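Local coordinates for protein transcriptional repressor of the blcABC operon (Agrobacterium tumefaciens, PDB 3MQ0) that probably binds DNA through a helix-turn-helix domain and, as an IclR-family transcription factor regulated via oligomerization, represses the blcABC operon, at residues 123-127 / 160-165; 153-157 / 180-184; 173-177 / 192-196; 184-189 / 211-216. All blocks are in the same frame, centred on the assembly; numbering follows the deposited sequence.

In the fold
All four contacts belong to the GAF-like C-terminal domain and lie on one side of the chain's centre. Contact 1 is the buried one, setting helix 159-165 on the six-stranded sheet with leucine packing, a buried threonine pair and a water-bridged arginine. Contacts 2, 3 and 4 lie further out and are partly buried. Contact 2 is proline and aromatic packing, contact 3 joins two helices by leucines and a surface salt bridge, and contact 4 is loop on loop, rich in hydrogen bonds. Contacts 2 and 4 share Leu184, and their centres are about 9 Å apart. Lys162 of contact 1 reaches Pro156 O in contact 2 and Gln213 OE1 in contact 4.

Contact 1: 123-127 / 160-165; sequences LTVRE and TGKILL
Thr124 and Thr160 meet tip to tip where helix 159-165 lies on the antiparallel sheet of the GAF-fold domain. In both threonines the hydroxyl sits between the backbone N and the carbonyl carbon (chi1 69° in Thr124, 58° in Thr160), which turns the two oxygens onto each other, OG1 to OG1 at 2.8 Å. The short segments approach to 8.8 Å between axes and cross at -51°. Thr124 OG1 also lies 4.0 Å from Leu164 CD1, so the hydroxyl pair borders an apolar patch; Val131 and Ala237, from the strands flanking 120-127, close around Thr160. Val125 turns its side chain to Ile134 instead, and offers the helix its carbonyl carbon, near the same leucine methyl. At Arg126 the strand faces the helix again. Leu164 CD1 packs against the backbone N of Arg126 and lies 3.9 Å from Arg126 CB. Further out, Arg126 CD touches Leu165 CD2 at 3.7 Å, the two side chains crossing at about a right angle. The arginine chain is extended to CD and then bends at chi3, which brings the guanidinium round beside the last turn of the helix. There NH1 is bound to Gly128 O, just past the end of the strand. On the helix side, one water in the guanidinium plane accepts from Arg126 NE at 3.0 Å and donates to Leu164 O at 2.9 Å.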
loop_
_atom_site.group_PDB
_atom_site.type_symbol
_atom_site.label_atom_id
_atom_site.label_comp_id
_atom_site.label_asym_id
_atom_site.label_seq_id
_atom_site.Cartn_x
_atom_site.Cartn_y
_atom_site.Cartn_z
ATOM N N LEU B 123 -2.638 -22.426 12.240
ATOM C CA LEU B 123 -2.711 -21.290 11.330
ATOM C C LEU B 123 -2.614 -21.873 9.933
ATOM O O LEU B 123 -1.691 -22.641 9.645
ATOM C CB LEU B 123 -1.517 -20.371 11.554
ATOM C CG LEU B 123 -1.371 -19.141 10.645
ATOM C CD1 LEU B 123 -2.466 -18.150 10.986
ATOM C CD2 LEU B 123 0.032 -18.508 10.806
ATOM N N THR B 124 -3.553 -21.505 9.066
ATOM C CA THR B 124 -3.607 -22.079 7.732
ATOM C C THR B 124 -3.816 -21.029 6.666
ATOM O O THR B 124 -4.249 -19.914 6.953
ATOM C CB THR B 124 -4.775 -23.058 7.594
ATOM O OG1 THR B 124 -6.005 -22.322 7.644
ATOM C CG2 THR B 124 -4.743 -24.105 8.695
ATOM N N VAL B 125 -3.517 -21.399 5.427
ATOM C CA VAL B 125 -3.913 -20.593 4.272
ATOM C C VAL B 125 -4.698 -21.483 3.351
ATOM O O VAL B 125 -4.512 -22.689 3.391
ATOM C CB VAL B 125 -2.699 -20.037 3.512
ATOM C CG1 VAL B 125 -1.895 -19.094 4.414
ATOM C CG2 VAL B 125 -1.809 -21.172 3.026
ATOM N N ARG B 126 -5.588 -20.901 2.540
ATOM C CA ARG B 126 -6.336 -21.683 1.548
ATOM C C ARG B 126 -5.639 -21.679 0.193
ATOM O O ARG B 126 -5.239 -20.628 -0.307
ATOM C CB ARG B 126 -7.769 -21.146 1.373
ATOM C CG ARG B 126 -8.640 -22.040 0.500
ATOM C CD ARG B 126 -10.073 -21.486 0.320
ATOM N NE ARG B 126 -10.076 -20.165 -0.310
ATOM C CZ ARG B 126 -10.021 -19.965 -1.618
ATOM N NH1 ARG B 126 -9.949 -20.993 -2.457
ATOM N NH2 ARG B 126 -10.027 -18.732 -2.091
ATOM N N GLU B 127 -5.477 -22.862 -0.394
ATOM C CA GLU B 127 -5.067 -22.959 -1.789
ATOM C C GLU B 127 -6.080 -23.817 -2.525
ATOM O O GLU B 127 -6.119 -25.040 -2.356
ATOM C CB GLU B 127 -3.658 -23.537 -1.905
ATOM C CG GLU B 127 -2.625 -22.635 -1.220
ATOM C CD GLU B 127 -1.190 -23.063 -1.441
ATOM O OE1 GLU B 127 -0.952 -23.996 -2.241
ATOM O OE2 GLU B 127 -0.300 -22.449 -0.806
ATOM N N THR B 160 -10.815 -23.709 9.873
ATOM C CA THR B 160 -10.229 -22.614 9.086
ATOM C C THR B 160 -10.731 -22.620 7.657
ATOM O O THR B 160 -10.916 -21.553 7.073
ATOM C CB THR B 160 -8.684 -22.638 9.019
ATOM O OG1 THR B 160 -8.240 -23.875 8.462
ATOM C CG2 THR B 160 -8.060 -22.448 10.407
ATOM N N GLY B 161 -10.924 -23.821 7.104
ATOM C CA GLY B 161 -11.427 -23.984 5.747
ATOM C C GLY B 161 -12.812 -23.369 5.583
ATOM O O GLY B 161 -13.053 -22.623 4.649
ATOM N N LYS B 162 -13.726 -23.677 6.499
ATOM C CA LYS B 162 -15.060 -23.071 6.467
ATOM C C LYS B 162 -15.008 -21.546 6.556
ATOM O O LYS B 162 -15.707 -20.848 5.826
ATOM C CB LYS B 162 -15.943 -23.638 7.585
ATOM C CG LYS B 162 -16.258 -25.131 7.451
ATOM C CD LYS B 162 -16.977 -25.645 8.708
ATOM C CE LYS B 162 -16.890 -27.177 8.815
ATOM N NZ LYS B 162 -17.666 -27.796 7.706
ATOM N N ILE B 163 -14.201 -21.014 7.467
ATOM C CA ILE B 163 -14.155 -19.563 7.593
ATOM C C ILE B 163 -13.567 -18.924 6.322
ATOM O O ILE B 163 -14.092 -17.918 5.849
ATOM C CB ILE B 163 -13.466 -19.064 8.908
ATOM C CG1 ILE B 163 -13.789 -17.585 9.168
ATOM C CG2 ILE B 163 -11.981 -19.235 8.841
ATOM C CD1 ILE B 163 -15.066 -17.330 9.902
ATOM N N LEU B 164 -12.516 -19.507 5.766
ATOM C CA LEU B 164 -11.931 -18.965 4.537
ATOM C C LEU B 164 -12.874 -19.111 3.335
ATOM O O LEU B 164 -12.964 -18.213 2.498
ATOM C CB LEU B 164 -10.550 -19.572 4.252
ATOM C CG LEU B 164 -9.518 -19.291 5.361
ATOM C CD1 LEU B 164 -8.241 -20.075 5.143
ATOM C CD2 LEU B 164 -9.229 -17.785 5.442
ATOM N N LEU B 165 -13.600 -20.220 3.262
ATOM C CA LEU B 165 -14.573 -20.416 2.180
ATOM C C LEU B 165 -15.792 -19.501 2.337
ATOM O O LEU B 165 -16.502 -19.223 1.367
ATOM C CB LEU B 165 -15.038 -21.881 2.137
ATOM C CG LEU B 165 -14.023 -22.900 1.613
ATOM C CD1 LEU B 165 -14.582 -24.315 1.723
ATOM C CD2 LEU B 165 -13.619 -22.599 0.156
HETATM O O HOH W 1 -10.593 -17.547 1.027
#

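Contact 2: 153-157 / 180-184; sequences LPAPF and FPQPL
The ring of Phe157 receives a backbone carbonyl at its edge: Gln182 O lies in the ring plane, 3.2 Å from Phe157 CE2, and Pro181 O is near that plane too, 3.7 Å from Phe157 CZ. Phe157 CE1 also touches Phe180 CE2. The Phe180 ring carries CD of its own neighbour Pro181 on one face, offset toward the rim, while Pro156 CB comes to Phe180 CZ at 4.0 Å. With CG of Phe157 beside its backbone N (chi1 -55°), the ring is directed out of the turn that follows strand 152-154 and against segment 180-184. Leu184 lies across it, CG 3.9 Å from Phe157 CD2. At the other end of the contact Pro181 meets two prolines: Pro156 CG is 3.9 Å from Pro181 CG, the rings crossing obliquely, and Pro154 CB meets Pro181 CB at 4.2 Å. Pro154 and Leu153 also touch the methyl CD1 of Leu184. The contact thus lays the loop between helices 170-176 and 192-205 against the end of edge strand 152-154 of the GAF-domain sheet and the turn after it; Ile214 adds to the packing on Phe157. Proline nitrogens have no hydrogen to donate, and cohesion here comes from apolar packing; the C-H edge of Phe157, slightly positive, probably gains a weak electrostatic attraction to the two carbonyl oxygens.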
loop_
_atom_site.group_PDB
_atom_site.type_symbol
_atom_site.label_atom_id
_atom_site.label_comp_id
_atom_site.label_asym_id
_atom_site.label_seq_id
_atom_site.Cartn_x
_atom_site.Cartn_y
_atom_site.Cartn_z
ATOM N N LEU B 153 -5.444 -30.417 4.071
ATOM C CA LEU B 153 -6.749 -31.026 4.317
ATOM C C LEU B 153 -7.808 -30.337 3.447
ATOM O O LEU B 153 -7.617 -29.198 3.032
ATOM C CB LEU B 153 -7.133 -30.887 5.793
ATOM C CG LEU B 153 -6.391 -31.834 6.738
ATOM C CD1 LEU B 153 -6.820 -31.570 8.187
ATOM C CD2 LEU B 153 -6.665 -33.265 6.360
ATOM N N PRO B 154 -8.937 -31.018 3.179
ATOM C CA PRO B 154 -10.031 -30.385 2.422
ATOM C C PRO B 154 -10.616 -29.193 3.156
ATOM O O PRO B 154 -11.045 -29.317 4.305
ATOM C CB PRO B 154 -11.085 -31.494 2.315
ATOM C CG PRO B 154 -10.322 -32.776 2.519
ATOM C CD PRO B 154 -9.218 -32.433 3.485
ATOM N N ALA B 155 -10.634 -28.046 2.494
ATOM C CA ALA B 155 -11.179 -26.827 3.080
ATOM C C ALA B 155 -12.613 -26.969 3.604
ATOM O O ALA B 155 -12.960 -26.361 4.613
ATOM C CB ALA B 155 -11.098 -25.680 2.084
ATOM N N PRO B 156 -13.465 -27.755 2.920
ATOM C CA PRO B 156 -14.853 -27.775 3.410
ATOM C C PRO B 156 -15.020 -28.426 4.778
ATOM O O PRO B 156 -16.029 -28.163 5.427
ATOM C CB PRO B 156 -15.586 -28.615 2.357
ATOM C CG PRO B 156 -14.805 -28.384 1.113
ATOM C CD PRO B 156 -13.358 -28.345 1.570
ATOM N N PHE B 157 -14.065 -29.256 5.193
ATOM C CA PHE B 157 -14.193 -30.001 6.444
ATOM C C PHE B 157 -13.549 -29.322 7.678
ATOM O O PHE B 157 -13.924 -29.613 8.813
ATOM C CB PHE B 157 -13.602 -31.414 6.284
ATOM C CG PHE B 157 -14.185 -32.226 5.134
ATOM C CD1 PHE B 157 -15.463 -31.995 4.660
ATOM C CD2 PHE B 157 -13.439 -33.244 4.552
ATOM C CE1 PHE B 157 -15.985 -32.749 3.616
ATOM C CE2 PHE B 157 -13.951 -34.002 3.494
ATOM C CZ PHE B 157 -15.238 -33.746 3.036
ATOM N N PHE B 180 -17.262 -32.653 -5.271
ATOM C CA PHE B 180 -17.143 -32.434 -3.846
ATOM C C PHE B 180 -16.212 -33.480 -3.201
ATOM O O PHE B 180 -16.293 -34.657 -3.527
ATOM C CB PHE B 180 -18.532 -32.464 -3.220
ATOM C CG PHE B 180 -18.612 -31.705 -1.950
ATOM C CD1 PHE B 180 -18.748 -30.325 -1.964
ATOM C CD2 PHE B 180 -18.515 -32.359 -0.735
ATOM C CE1 PHE B 180 -18.794 -29.608 -0.786
ATOM C CE2 PHE B 180 -18.564 -31.651 0.445
ATOM C CZ PHE B 180 -18.706 -30.277 0.425
ATOM N N PRO B 181 -15.315 -33.050 -2.292
ATOM C CA PRO B 181 -14.418 -34.023 -1.653
ATOM C C PRO B 181 -15.171 -35.135 -0.929
ATOM O O PRO B 181 -16.242 -34.888 -0.360
ATOM C CB PRO B 181 -13.622 -33.174 -0.642
ATOM C CG PRO B 181 -14.405 -31.905 -0.480
ATOM C CD PRO B 181 -15.078 -31.678 -1.804
ATOM N N GLN B 182 -14.608 -36.342 -0.950
ATOM C CA GLN B 182 -15.162 -37.471 -0.212
ATOM C C GLN B 182 -15.004 -37.268 1.295
ATOM O O GLN B 182 -14.014 -36.695 1.740
ATOM C CB GLN B 182 -14.464 -38.772 -0.633
ATOM C CG GLN B 182 -14.705 -39.188 -2.080
ATOM C CD GLN B 182 -16.141 -39.629 -2.341
ATOM O OE1 GLN B 182 -16.661 -40.528 -1.677
ATOM N NE2 GLN B 182 -16.787 -38.991 -3.309
ATOM N N PRO B 183 -15.971 -37.758 2.091
ATOM C CA PRO B 183 -15.948 -37.536 3.546
ATOM C C PRO B 183 -14.757 -38.182 4.259
ATOM O O PRO B 183 -14.292 -39.245 3.847
ATOM C CB PRO B 183 -17.257 -38.178 4.020
ATOM C CG PRO B 183 -17.606 -39.163 2.953
ATOM C CD PRO B 183 -17.146 -38.539 1.670
ATOM N N LEU B 184 -14.268 -37.536 5.317
ATOM C CA LEU B 184 -13.232 -38.128 6.161
ATOM C C LEU B 184 -13.858 -38.918 7.309
ATOM O O LEU B 184 -13.302 -39.920 7.758
ATOM C CB LEU B 184 -12.274 -37.063 6.703
ATOM C CG LEU B 184 -11.406 -36.345 5.664
ATOM C CD1 LEU B 184 -10.308 -35.521 6.329
ATOM C CD2 LEU B 184 -10.791 -37.343 4.684
#

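Contact 3: 173-177 / 192-196; sequences LRMLF and LSQLE
Segment 173-177 is the last turn of helix 170-176, which Phe177 leaves, and it faces the first turn of helix 192-205, with the closest CA pair, Phe177 and Leu192, 7.4 Å apart. Arg174 grips Glu196 end-on with two nitrogens, one to each carboxylate oxygen. The bond from Arg174 NH1 to Glu196 OE2, 2.8 Å long, is almost straight (177°) and runs in the guanidinium plane, but it reaches the oxygen from above the carboxylate plane. Its companion from Arg174 NH2 to Glu196 OE1 is shorter, 2.6 Å, more bent (149°), and comes in on the syn side. The two planes are turned 50° against each other, so the two-nitrogen grip is not coplanar. An extended chain from CG to NE carries the guanidinium across, and Arg174 NH1 also binds Pro170 O, one turn earlier. The salt bridge thus ties two consecutive helices of the GAF-like effector domain, separated along the chain by the 177-191 loop. Beneath it Leu192 inserts its CD2 against the arginine, 3.5 Å from Arg174 CG and over the centre of one guanidinium face. Leu192 CG, anti to the backbone N, directs the branch toward the arginine. Leu173 lies alongside the acid, the two side chains running in opposite directions, and its CD1 comes to 4.0 Å from Glu196 OE2. Deeper in, Phe177 CE2 touches Leu195 CD2 at 4.2 Å, while Leu176 CB lies over the centre of one face of the phenylalanine ring; Pro156 and Leu165 also touch this ring.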
loop_
_atom_site.group_PDB
_atom_site.type_symbol
_atom_site.label_atom_id
_atom_site.label_comp_id
_atom_site.label_asym_id
_atom_site.label_seq_id
_atom_site.Cartn_x
_atom_site.Cartn_y
_atom_site.Cartn_z
ATOM N N LEU B 173 -17.716 -20.850 -5.273
ATOM C CA LEU B 173 -17.775 -22.159 -4.614
ATOM C C LEU B 173 -18.084 -23.249 -5.621
ATOM O O LEU B 173 -17.538 -24.349 -5.562
ATOM C CB LEU B 173 -18.836 -22.169 -3.517
ATOM C CG LEU B 173 -18.552 -21.404 -2.229
ATOM C CD1 LEU B 173 -19.820 -21.248 -1.385
ATOM C CD2 LEU B 173 -17.451 -22.085 -1.424
ATOM N N ARG B 174 -18.952 -22.946 -6.576
ATOM C CA ARG B 174 -19.342 -23.972 -7.524
ATOM C C ARG B 174 -18.205 -24.291 -8.489
ATOM O O ARG B 174 -18.094 -25.410 -8.970
ATOM C CB ARG B 174 -20.643 -23.584 -8.236
ATOM C CG ARG B 174 -21.864 -23.961 -7.389
ATOM C CD ARG B 174 -23.138 -23.159 -7.669
ATOM N NE ARG B 174 -24.178 -23.638 -6.754
ATOM C CZ ARG B 174 -24.302 -23.263 -5.480
ATOM N NH1 ARG B 174 -23.489 -22.346 -4.952
ATOM N NH2 ARG B 174 -25.261 -23.796 -4.729
ATOM N N MET B 175 -17.356 -23.308 -8.756
ATOM C CA MET B 175 -16.158 -23.534 -9.560
ATOM C C MET B 175 -15.155 -24.421 -8.829
ATOM O O MET B 175 -14.475 -25.245 -9.438
ATOM C CB MET B 175 -15.501 -22.208 -9.920
ATOM C CG MET B 175 -16.367 -21.341 -10.794
ATOM S SD MET B 175 -15.452 -20.802 -12.236
ATOM C CE MET B 175 -16.786 -20.651 -13.416
ATOM N N LEU B 176 -15.062 -24.243 -7.520
ATOM C CA LEU B 176 -14.114 -25.009 -6.724
ATOM C C LEU B 176 -14.559 -26.439 -6.510
ATOM O O LEU B 176 -13.728 -27.340 -6.452
ATOM C CB LEU B 176 -13.940 -24.369 -5.350
ATOM C CG LEU B 176 -12.806 -23.380 -5.185
ATOM C CD1 LEU B 176 -12.895 -22.752 -3.799
ATOM C CD2 LEU B 176 -11.483 -24.102 -5.391
ATOM N N PHE B 177 -15.867 -26.643 -6.367
ATOM C CA PHE B 177 -16.377 -27.909 -5.859
ATOM C C PHE B 177 -17.385 -28.611 -6.761
ATOM O O PHE B 177 -18.336 -29.208 -6.266
ATOM C CB PHE B 177 -16.980 -27.703 -4.471
ATOM C CG PHE B 177 -15.979 -27.227 -3.457
ATOM C CD1 PHE B 177 -14.836 -27.969 -3.202
ATOM C CD2 PHE B 177 -16.183 -26.055 -2.755
ATOM C CE1 PHE B 177 -13.902 -27.538 -2.268
ATOM C CE2 PHE B 177 -15.263 -25.622 -1.816
ATOM C CZ PHE B 177 -14.119 -26.354 -1.580
ATOM N N LEU B 192 -22.433 -29.636 -1.384
ATOM C CA LEU B 192 -22.415 -28.200 -1.543
ATOM C C LEU B 192 -23.536 -27.512 -0.774
ATOM O O LEU B 192 -23.308 -26.495 -0.115
ATOM C CB LEU B 192 -22.467 -27.845 -3.031
ATOM C CG LEU B 192 -22.015 -26.426 -3.355
ATOM C CD1 LEU B 192 -20.834 -26.026 -2.488
ATOM C CD2 LEU B 192 -21.667 -26.310 -4.824
ATOM N N SER B 193 -24.744 -28.063 -0.843
ATOM C CA SER B 193 -25.885 -27.466 -0.166
ATOM C C SER B 193 -25.667 -27.392 1.342
ATOM O O SER B 193 -25.950 -26.377 1.986
ATOM C CB SER B 193 -27.152 -28.272 -0.460
ATOM O OG SER B 193 -28.248 -27.761 0.281
ATOM N N GLN B 194 -25.164 -28.475 1.916
ATOM C CA GLN B 194 -24.939 -28.490 3.350
ATOM C C GLN B 194 -23.813 -27.529 3.726
ATOM O O GLN B 194 -23.875 -26.865 4.763
ATOM C CB GLN B 194 -24.637 -29.919 3.814
ATOM C CG GLN B 194 -25.774 -30.908 3.539
ATOM C CD GLN B 194 -25.672 -31.621 2.185
ATOM O OE1 GLN B 194 -25.320 -31.025 1.157
ATOM N NE2 GLN B 194 -25.988 -32.913 2.188
ATOM N N LEU B 195 -22.790 -27.451 2.881
ATOM C CA LEU B 195 -21.680 -26.537 3.122
ATOM C C LEU B 195 -22.185 -25.089 3.129
ATOM O O LEU B 195 -21.808 -24.295 3.993
ATOM C CB LEU B 195 -20.582 -26.736 2.068
ATOM C CG LEU B 195 -19.427 -25.737 2.077
ATOM C CD1 LEU B 195 -18.657 -25.802 3.407
ATOM C CD2 LEU B 195 -18.495 -25.973 0.896
ATOM N N GLU B 196 -23.049 -24.750 2.180
ATOM C CA GLU B 196 -23.526 -23.378 2.089
ATOM C C GLU B 196 -24.360 -22.947 3.287
ATOM O O GLU B 196 -24.336 -21.773 3.682
ATOM C CB GLU B 196 -24.270 -23.148 0.775
ATOM C CG GLU B 196 -23.293 -23.057 -0.406
ATOM C CD GLU B 196 -23.985 -22.744 -1.712
ATOM O OE1 GLU B 196 -24.791 -23.582 -2.164
ATOM O OE2 GLU B 196 -23.730 -21.660 -2.285
#

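Contact 4: 184-189 / 211-216; sequences LTSRSV and DGQIRE
Ser188 OG works in both directions at once: it accepts from the backbone N of Leu184 and of Thr185 and donates to Gln213 O across the contact at 2.8 Å, tilted 25° from the carbonyl plane. Three bonds thus hold one hydroxyl. Thr185 OG1 is also used both ways, with one acceptance fewer. It accepts from Arg187 N, an ST turn overlapping the type I turn 185-188, and Thr185 OG1 gives its proton to Gly212 O at 2.7 Å in the carbonyl plane. Gly212 itself has positive phi, which favours glycine. Arg187 bends back at chi2 and chi3 over the segment 211-216. Arg187 NH2 pairs with Asp211 OD2 at 3.0 Å in a salt bridge with the planes 63° apart, and NE makes a weak bond to Asp211 O. Gln213 CG lies 3.4 Å from Arg187 O, and Gln213 OE1 takes Val189 N at 3.0 Å, from above the amide plane. The same OE1 accepts from Lys162, and NE2 donates to Glu198, so both ends of the amide are held. Next to these, Leu184 CD1 and Ile214 CD1 lie side by side at 3.7 Å. The two loops, one before helix 192-205 and the other between strands 208-211 and 218-226, are therefore joined by two hydroxyl-to-carbonyl bonds, the salt bridge and the Gln213 amide, which together satisfy main-chain groups that no strand pairing serves here.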
loop_
_atom_site.group_PDB
_atom_site.type_symbol
_atom_site.label_atom_id
_atom_site.label_comp_id
_atom_site.label_asym_id
_atom_site.label_seq_id
_atom_site.Cartn_x
_atom_site.Cartn_y
_atom_site.Cartn_z
ATOM N N LEU B 184 -14.268 -37.536 5.317
ATOM C CA LEU B 184 -13.232 -38.128 6.161
ATOM C C LEU B 184 -13.858 -38.918 7.309
ATOM O O LEU B 184 -13.302 -39.920 7.758
ATOM C CB LEU B 184 -12.274 -37.063 6.703
ATOM C CG LEU B 184 -11.406 -36.345 5.664
ATOM C CD1 LEU B 184 -10.308 -35.521 6.329
ATOM C CD2 LEU B 184 -10.791 -37.343 4.684
ATOM N N THR B 185 -15.011 -38.456 7.786
ATOM C CA THR B 185 -15.724 -39.120 8.878
ATOM C C THR B 185 -17.203 -39.152 8.529
ATOM O O THR B 185 -17.601 -38.624 7.501
ATOM C CB THR B 185 -15.551 -38.373 10.233
ATOM O OG1 THR B 185 -16.334 -37.171 10.221
ATOM C CG2 THR B 185 -14.094 -38.011 10.484
ATOM N N SER B 186 -18.014 -39.763 9.387
ATOM C CA SER B 186 -19.456 -39.792 9.184
ATOM C C SER B 186 -20.099 -38.430 9.427
ATOM O O SER B 186 -21.294 -38.251 9.188
ATOM C CB SER B 186 -20.105 -40.835 10.091
ATOM O OG SER B 186 -19.960 -40.493 11.458
ATOM N N ARG B 187 -19.311 -37.464 9.899
ATOM C CA ARG B 187 -19.840 -36.121 10.152
ATOM C C ARG B 187 -19.388 -35.112 9.111
ATOM O O ARG B 187 -19.865 -33.976 9.096
ATOM C CB ARG B 187 -19.409 -35.618 11.529
ATOM C CG ARG B 187 -19.528 -36.647 12.623
ATOM C CD ARG B 187 -20.750 -36.407 13.453
ATOM N NE ARG B 187 -20.769 -35.063 14.013
ATOM C CZ ARG B 187 -21.657 -34.658 14.912
ATOM N NH1 ARG B 187 -22.581 -35.505 15.350
ATOM N NH2 ARG B 187 -21.622 -33.417 15.378
ATOM N N SER B 188 -18.462 -35.511 8.247
ATOM C CA SER B 188 -17.956 -34.595 7.230
ATOM C C SER B 188 -19.119 -34.056 6.424
ATOM O O SER B 188 -20.014 -34.803 6.070
ATOM C CB SER B 188 -16.989 -35.318 6.292
ATOM O OG SER B 188 -15.829 -35.743 6.985
ATOM N N VAL B 189 -19.108 -32.764 6.122
ATOM C CA VAL B 189 -20.198 -32.191 5.348
ATOM C C VAL B 189 -20.310 -32.938 4.007
ATOM O O VAL B 189 -19.308 -33.212 3.355
ATOM C CB VAL B 189 -20.041 -30.667 5.200
ATOM C CG1 VAL B 189 -18.819 -30.326 4.371
ATOM C CG2 VAL B 189 -21.282 -30.063 4.601
ATOM N N ASP B 211 -17.292 -29.820 13.862
ATOM C CA ASP B 211 -17.630 -30.779 14.897
ATOM C C ASP B 211 -17.344 -32.191 14.401
ATOM O O ASP B 211 -18.247 -32.892 13.933
ATOM C CB ASP B 211 -19.097 -30.636 15.298
ATOM C CG ASP B 211 -19.432 -31.414 16.570
ATOM O OD1 ASP B 211 -18.593 -32.240 16.999
ATOM O OD2 ASP B 211 -20.530 -31.207 17.137
ATOM N N GLY B 212 -16.079 -32.596 14.486
ATOM C CA GLY B 212 -15.686 -33.957 14.159
ATOM C C GLY B 212 -15.713 -34.326 12.684
ATOM O O GLY B 212 -15.919 -35.491 12.335
ATOM N N GLN B 213 -15.474 -33.346 11.821
ATOM C CA GLN B 213 -15.459 -33.572 10.366
ATOM C C GLN B 213 -14.108 -34.025 9.817
ATOM O O GLN B 213 -14.006 -34.391 8.651
ATOM C CB GLN B 213 -15.934 -32.316 9.631
ATOM C CG GLN B 213 -17.355 -31.950 10.035
ATOM C CD GLN B 213 -17.996 -30.945 9.119
ATOM O OE1 GLN B 213 -17.658 -30.848 7.933
ATOM N NE2 GLN B 213 -18.938 -30.180 9.664
ATOM N N ILE B 214 -13.079 -33.986 10.659
ATOM C CA ILE B 214 -11.739 -34.442 10.279
ATOM C C ILE B 214 -11.357 -35.687 11.072
ATOM O O ILE B 214 -10.873 -36.680 10.518
ATOM C CB ILE B 214 -10.683 -33.358 10.570
ATOM C CG1 ILE B 214 -10.924 -32.119 9.712
ATOM C CG2 ILE B 214 -9.276 -33.920 10.368
ATOM C CD1 ILE B 214 -10.822 -32.390 8.216
ATOM N N ARG B 215 -11.563 -35.621 12.380
ATOM C CA ARG B 215 -11.382 -36.778 13.239
ATOM C C ARG B 215 -12.555 -36.885 14.186
ATOM O O ARG B 215 -12.988 -35.897 14.760
ATOM C CB ARG B 215 -10.095 -36.661 14.058
ATOM C CG ARG B 215 -8.835 -37.088 13.337
ATOM C CD ARG B 215 -7.798 -37.628 14.325
ATOM N NE ARG B 215 -6.487 -37.810 13.707
ATOM C CZ ARG B 215 -6.145 -38.854 12.958
ATOM N NH1 ARG B 215 -7.020 -39.822 12.720
ATOM N NH2 ARG B 215 -4.926 -38.926 12.443
ATOM N N GLU B 216 -13.061 -38.096 14.368
ATOM C CA GLU B 216 -14.122 -38.306 15.337
ATOM C C GLU B 216 -13.628 -37.891 16.720
ATOM O O GLU B 216 -12.507 -38.217 17.120
ATOM C CB GLU B 216 -14.574 -39.765 15.324
ATOM C CG GLU B 216 -14.806 -40.296 13.916
ATOM C CD GLU B 216 -15.958 -41.278 13.843
ATOM O OE1 GLU B 216 -15.883 -42.336 14.506
ATOM O OE2 GLU B 216 -16.940 -40.984 13.125
HETATM O O HOH W 2 -16.000 -41.786 10.829
HETATM O O HOH W 3 -21.189 -31.852 13.059
#